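Local coordinates for protein putative Ribokinase II (Escherichia coli O6, PDB 3IQ0) that probably phosphorylates a sugar such as ribose with ATP, as a dimeric pfkB-family carbohydrate kinase, at residues B[182-187]-B[202-207]; B[17-22]-B[28-33]. All blocks are in the same frame, centred on the assembly; numbering follows the deposited sequence.

Contact 1. Residues B[182-187]-B[202-207]; sequences DALHFV and LLLSPH
The carbonyl oxygen of Leu-204 meets the imidazole of His-185, whose CE1 lies 2.9 Å from Leu-204 O. That is very short for a carbon facing an oxygen, so the modelled setting of the ring at this point is doubtful, and no hydrogen bond crosses the contact; the next ring atom, His-185 ND1, is 3.6 Å from Leu-204 O. The contact joins helix 178-189 of the ribokinase-type alpha/beta domain to the loop that leads into helix 210-220, and Leu-204 sits in a type I turn running from Leu-202 to Ser-205. That turn is closed by the bond from Ser-205 N to Leu-202 O, and it presents Leu-204 to the helix.

Leu-204 does most of the work. Its CD2 methyl touches two neighbouring helix residues at once: it packs 3.7 Å from Leu-184 CB and lies over one face of the His-185 ring. The CH-pi contact is sound, with CD2 of Leu-204 4.3 Å from the centroid of the His-185 ring and 20° off the normal, though displaced toward the rim. His-185 gets there because its CG stands beside the backbone N (chi1 -88°) and chi2 then swings the ring out past the leucine, so the two side chains run by each other in opposite directions. Leu-204 CB also lies 4.0 Å from His-185 CE1.

Beneath this, Leu-184 and Leu-204 both rest on Phe-166 of strand 163-167, so the turn and the helix share one patch of the hydrophobic core, while the histidine stays partly exposed at its border. Just past Leu-204 the loop is shaped by an ST turn, in which Ser-205 OG accepts a hydrogen bond of 3.2 Å from His-207 N.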
loop_
_atom_site.group_PDB
_atom_site.type_symbol
_atom_site.label_atom_id
_atom_site.label_comp_id
_atom_site.label_asym_id
_atom_site.label_seq_id
_atom_site.Cartn_x
_atom_site.Cartn_y
_atom_site.Cartn_z
ATOM N N ASP B 182 16.223 17.912 13.866
ATOM C CA ASP B 182 17.671 18.081 13.835
ATOM C C ASP B 182 18.284 17.627 12.517
ATOM O O ASP B 182 19.195 18.269 12.002
ATOM C CB ASP B 182 18.323 17.319 14.991
ATOM C CG ASP B 182 17.967 17.896 16.342
ATOM O OD1 ASP B 182 17.553 19.074 16.392
ATOM O OD2 ASP B 182 18.115 17.175 17.353
ATOM N N ALA B 183 17.788 16.518 11.980
ATOM C CA ALA B 183 18.286 15.996 10.711
ATOM C C ALA B 183 18.204 17.086 9.645
ATOM O O ALA B 183 19.148 17.311 8.893
ATOM C CB ALA B 183 17.464 14.790 10.286
ATOM N N LEU B 184 17.062 17.764 9.600
ATOM C CA LEU B 184 16.823 18.838 8.644
ATOM C C LEU B 184 17.778 20.009 8.867
ATOM O O LEU B 184 18.326 20.563 7.912
ATOM C CB LEU B 184 15.374 19.314 8.761
ATOM C CG LEU B 184 14.309 18.263 8.437
ATOM C CD1 LEU B 184 12.939 18.787 8.821
ATOM C CD2 LEU B 184 14.358 17.918 6.949
ATOM N N HIS B 185 17.970 20.394 10.125
ATOM C CA HIS B 185 18.878 21.491 10.434
ATOM C C HIS B 185 20.295 21.057 10.112
ATOM O O HIS B 185 21.129 21.865 9.713
ATOM C CB HIS B 185 18.758 21.889 11.905
ATOM C CG HIS B 185 17.703 22.917 12.161
ATOM N ND1 HIS B 185 17.866 24.245 11.833
ATOM C CD2 HIS B 185 16.455 22.807 12.675
ATOM C CE1 HIS B 185 16.764 24.910 12.135
ATOM N NE2 HIS B 185 15.894 24.062 12.647
ATOM N N PHE B 186 20.554 19.766 10.277
ATOM C CA PHE B 186 21.864 19.208 9.989
ATOM C C PHE B 186 22.166 19.399 8.505
ATOM O O PHE B 186 23.217 19.924 8.130
ATOM C CB PHE B 186 21.880 17.721 10.323
ATOM C CG PHE B 186 23.187 17.048 10.027
ATOM C CD1 PHE B 186 24.185 16.979 10.993
ATOM C CD2 PHE B 186 23.431 16.499 8.774
ATOM C CE1 PHE B 186 25.409 16.373 10.713
ATOM C CE2 PHE B 186 24.652 15.892 8.482
ATOM C CZ PHE B 186 25.641 15.829 9.454
ATOM N N VAL B 187 21.236 18.959 7.665
ATOM C CA VAL B 187 21.393 19.070 6.220
ATOM C C VAL B 187 21.549 20.519 5.780
ATOM O O VAL B 187 22.355 20.824 4.901
ATOM C CB VAL B 187 20.186 18.453 5.487
ATOM C CG1 VAL B 187 20.291 18.721 3.990
ATOM C CG2 VAL B 187 20.128 16.951 5.757
ATOM N N LEU B 202 10.476 30.041 6.679
ATOM C CA LEU B 202 10.727 30.230 8.102
ATOM C C LEU B 202 10.852 28.932 8.900
ATOM O O LEU B 202 11.361 28.939 10.018
ATOM C CB LEU B 202 9.618 31.098 8.706
ATOM C CG LEU B 202 9.359 32.449 8.030
ATOM C CD1 LEU B 202 8.102 33.073 8.611
ATOM C CD2 LEU B 202 10.554 33.373 8.223
ATOM N N LEU B 203 10.410 27.821 8.322
ATOM C CA LEU B 203 10.452 26.537 9.016
ATOM C C LEU B 203 11.760 26.228 9.735
ATOM O O LEU B 203 11.773 26.062 10.953
ATOM C CB LEU B 203 10.125 25.396 8.045
ATOM C CG LEU B 203 8.797 25.485 7.277
ATOM C CD1 LEU B 203 8.573 24.196 6.515
ATOM C CD2 LEU B 203 7.639 25.739 8.227
ATOM N N LEU B 204 12.858 26.150 8.990
ATOM C CA LEU B 204 14.157 25.836 9.574
ATOM C C LEU B 204 14.921 27.078 10.020
ATOM O O LEU B 204 16.130 27.025 10.234
ATOM C CB LEU B 204 15.008 25.062 8.565
ATOM C CG LEU B 204 14.411 23.758 8.029
ATOM C CD1 LEU B 204 15.337 23.146 6.983
ATOM C CD2 LEU B 204 14.185 22.799 9.179
ATOM N N SER B 205 14.214 28.193 10.160
ATOM C CA SER B 205 14.835 29.445 10.565
ATOM C C SER B 205 14.398 29.865 11.964
ATOM O O SER B 205 13.283 29.567 12.392
ATOM C CB SER B 205 14.476 30.549 9.569
ATOM O OG SER B 205 15.056 31.790 9.933
ATOM N N PRO B 206 15.283 30.562 12.698
ATOM C CA PRO B 206 14.986 31.028 14.055
ATOM C C PRO B 206 14.244 32.362 13.995
ATOM O O PRO B 206 13.602 32.777 14.959
ATOM C CB PRO B 206 16.372 31.173 14.666
ATOM C CG PRO B 206 17.158 31.720 13.507
ATOM C CD PRO B 206 16.690 30.842 12.350
ATOM N N HIS B 207 14.345 33.027 12.851
ATOM C CA HIS B 207 13.702 34.313 12.649
ATOM C C HIS B 207 12.240 34.149 12.249
ATOM O O HIS B 207 11.797 33.044 11.942
ATOM C CB HIS B 207 14.488 35.105 11.600
ATOM C CG HIS B 207 15.931 35.277 11.951
ATOM N ND1 HIS B 207 16.953 34.796 11.161
ATOM C CD2 HIS B 207 16.521 35.830 13.036
ATOM C CE1 HIS B 207 18.111 35.042 11.746
ATOM N NE2 HIS B 207 17.877 35.669 12.886
#

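Contact 2. Residues B[17-22]-B[28-33]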
loop_
_atom_site.group_PDB
_atom_site.type_symbol
_atom_site.label_atom_id
_atom_site.label_comp_id
_atom_site.label_asym_id
_atom_site.label_seq_id
_atom_site.Cartn_x
_atom_site.Cartn_y
_atom_site.Cartn_z
HETATM N N MSE B 17 -4.738 7.891 -9.252
HETATM C CA MSE B 17 -5.635 9.045 -9.156
HETATM C C MSE B 17 -7.123 8.785 -9.345
HETATM O O MSE B 17 -7.525 7.988 -10.183
HETATM C CB MSE B 17 -5.212 10.109 -10.176
HETATM C CG MSE B 17 -3.843 10.728 -9.930
HETATM SE SE MSE B 17 -3.228 11.792 -11.435
HETATM C CE MSE B 17 -1.791 10.653 -11.983
ATOM N N ALA B 18 -7.935 9.487 -8.570
ATOM C CA ALA B 18 -9.378 9.361 -8.691
ATOM C C ALA B 18 -9.731 9.891 -10.078
ATOM O O ALA B 18 -9.187 10.906 -10.520
ATOM C CB ALA B 18 -10.063 10.190 -7.623
ATOM N N SER B 19 -10.636 9.202 -10.764
ATOM C CA SER B 19 -11.039 9.615 -12.102
ATOM C C SER B 19 -11.939 10.848 -12.097
ATOM O O SER B 19 -12.010 11.562 -13.095
ATOM C CB SER B 19 -11.771 8.475 -12.807
ATOM O OG SER B 19 -13.021 8.239 -12.189
ATOM N N LYS B 20 -12.620 11.105 -10.982
ATOM C CA LYS B 20 -13.524 12.249 -10.904
ATOM C C LYS B 20 -13.349 13.116 -9.670
ATOM O O LYS B 20 -12.980 12.633 -8.602
ATOM C CB LYS B 20 -14.985 11.789 -10.942
ATOM C CG LYS B 20 -15.369 10.902 -12.108
ATOM C CD LYS B 20 -16.878 10.872 -12.256
ATOM C CE LYS B 20 -17.343 9.622 -12.972
ATOM N NZ LYS B 20 -17.096 8.412 -12.133
ATOM N N ILE B 21 -13.634 14.406 -9.824
ATOM C CA ILE B 21 -13.539 15.338 -8.712
ATOM C C ILE B 21 -14.711 15.035 -7.793
ATOM O O ILE B 21 -15.839 14.848 -8.251
ATOM C CB ILE B 21 -13.628 16.813 -9.178
ATOM C CG1 ILE B 21 -12.345 17.218 -9.904
ATOM C CG2 ILE B 21 -13.826 17.729 -7.980
ATOM C CD1 ILE B 21 -12.080 16.455 -11.177
ATOM N N GLY B 22 -14.440 14.976 -6.495
ATOM C CA GLY B 22 -15.489 14.685 -5.538
ATOM C C GLY B 22 -15.614 13.195 -5.265
ATOM O O GLY B 22 -16.513 12.764 -4.543
ATOM N N PRO B 28 -16.802 2.462 -4.068
ATOM C CA PRO B 28 -16.195 1.984 -5.311
ATOM C C PRO B 28 -16.316 3.007 -6.436
ATOM O O PRO B 28 -17.292 3.755 -6.517
ATOM C CB PRO B 28 -16.955 0.692 -5.592
ATOM C CG PRO B 28 -18.293 0.945 -4.975
ATOM C CD PRO B 28 -17.952 1.628 -3.681
ATOM N N GLY B 29 -15.309 3.042 -7.299
ATOM C CA GLY B 29 -15.322 3.983 -8.397
ATOM C C GLY B 29 -14.229 3.643 -9.374
ATOM O O GLY B 29 -13.705 2.529 -9.361
ATOM N N ILE B 30 -13.875 4.600 -10.224
ATOM C CA ILE B 30 -12.829 4.367 -11.204
ATOM C C ILE B 30 -11.581 5.170 -10.853
ATOM O O ILE B 30 -11.671 6.333 -10.457
ATOM C CB ILE B 30 -13.308 4.752 -12.619
ATOM C CG1 ILE B 30 -14.527 3.909 -13.000
ATOM C CG2 ILE B 30 -12.188 4.530 -13.619
ATOM C CD1 ILE B 30 -15.190 4.333 -14.302
ATOM N N TRP B 31 -10.423 4.533 -10.986
ATOM C CA TRP B 31 -9.150 5.177 -10.686
ATOM C C TRP B 31 -8.219 5.053 -11.883
ATOM O O TRP B 31 -8.344 4.127 -12.679
ATOM C CB TRP B 31 -8.495 4.533 -9.454
ATOM C CG TRP B 31 -9.342 4.609 -8.223
ATOM C CD1 TRP B 31 -10.449 3.856 -7.941
ATOM C CD2 TRP B 31 -9.206 5.543 -7.144
ATOM N NE1 TRP B 31 -11.012 4.269 -6.755
ATOM C CE2 TRP B 31 -10.271 5.302 -6.246
ATOM C CE3 TRP B 31 -8.289 6.564 -6.852
ATOM C CZ2 TRP B 31 -10.444 6.045 -5.074
ATOM C CZ3 TRP B 31 -8.464 7.304 -5.682
ATOM C CH2 TRP B 31 -9.535 7.039 -4.811
ATOM N N ASN B 32 -7.288 5.991 -12.012
ATOM C CA ASN B 32 -6.341 5.971 -13.118
ATOM C C ASN B 32 -4.919 5.830 -12.591
ATOM O O ASN B 32 -4.514 6.545 -11.679
ATOM C CB ASN B 32 -6.452 7.257 -13.945
ATOM C CG ASN B 32 -7.863 7.517 -14.437
ATOM O OD1 ASN B 32 -8.522 6.622 -14.976
ATOM N ND2 ASN B 32 -8.332 8.750 -14.263
ATOM N N GLY B 33 -4.163 4.917 -13.188
ATOM C CA GLY B 33 -2.795 4.694 -12.764
ATOM C C GLY B 33 -2.343 3.289 -13.109
ATOM O O GLY B 33 -3.035 2.587 -13.856
HETATM O O HOH W 1 -14.950 7.162 -10.537
#
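The loop end of a beta hairpin, strands 13-18 and 29-37 of the small four-stranded sheet, is where these segments meet; the intervening loop leaves them antiparallel. Met-17, modelled as selenomethionine, and Asn-32 form a hydrogen-bonded pair: Met-17 N donates to Asn-32 O at 2.8 Å, and Asn-32 N returns to Met-17 O at 2.7 Å, in the carbonyl plane and nearly straight (167°).

One step on, Ala-18 and Trp-31 make a non-hydrogen-bonded pair. The indole, with CG beside its backbone N (chi1 -59°), leans back over the partner strand, bringing Trp-31 CE3 to 3.4 Å from Ala-18 N and Trp-31 CZ3 to 3.8 Å from Ala-18 CB. The methyl sits off-centre against the six-membered ring. The indole nitrogen looks the other way, bonding Gly-33 O of the second subunit. Residues 29-33 also pair antiparallel with a strand of that subunit, so the sheet continues across the dimer interface, reminiscent of the lid-to-lid association of ribokinase.

Regular pairing ends at Ser-19, and Ile-30 O becomes the gathering point. Ser-19 N donates to Ile-30 O at 3.1 Å, tilted 25° from the carbonyl plane, and Gln-23 NE2 bonds the same oxygen. Ser-19 OG is close too, but its proton could instead serve Gln-23 OE1. A single water ties up the margin: it donates to Ser-19 OG and accepts from Lys-20 NZ and from Ile-30 N, the last at 2.8 Å from the water oxygen.

In the fold
Contact 2 comes first along the chain and contact 1 follows much later, with no overlap between them. Their centres are 37 Å apart and their nearest atoms about 25 Å, so neither touches the other. They belong to different parts of the kinase: contact 2 joins strands 13-18 and 29-37 of the small four-stranded sheet, and strand 29-37 meets the second subunit; contact 1 belongs to the large alpha/beta domain, beside the nine-stranded sheet, where no other chain reaches it. There the Leu-184 side chain lies about 13 Å from the bound ATP. One contact thus belongs to the dimerising sheet, the other to the large domain that holds the nucleotide.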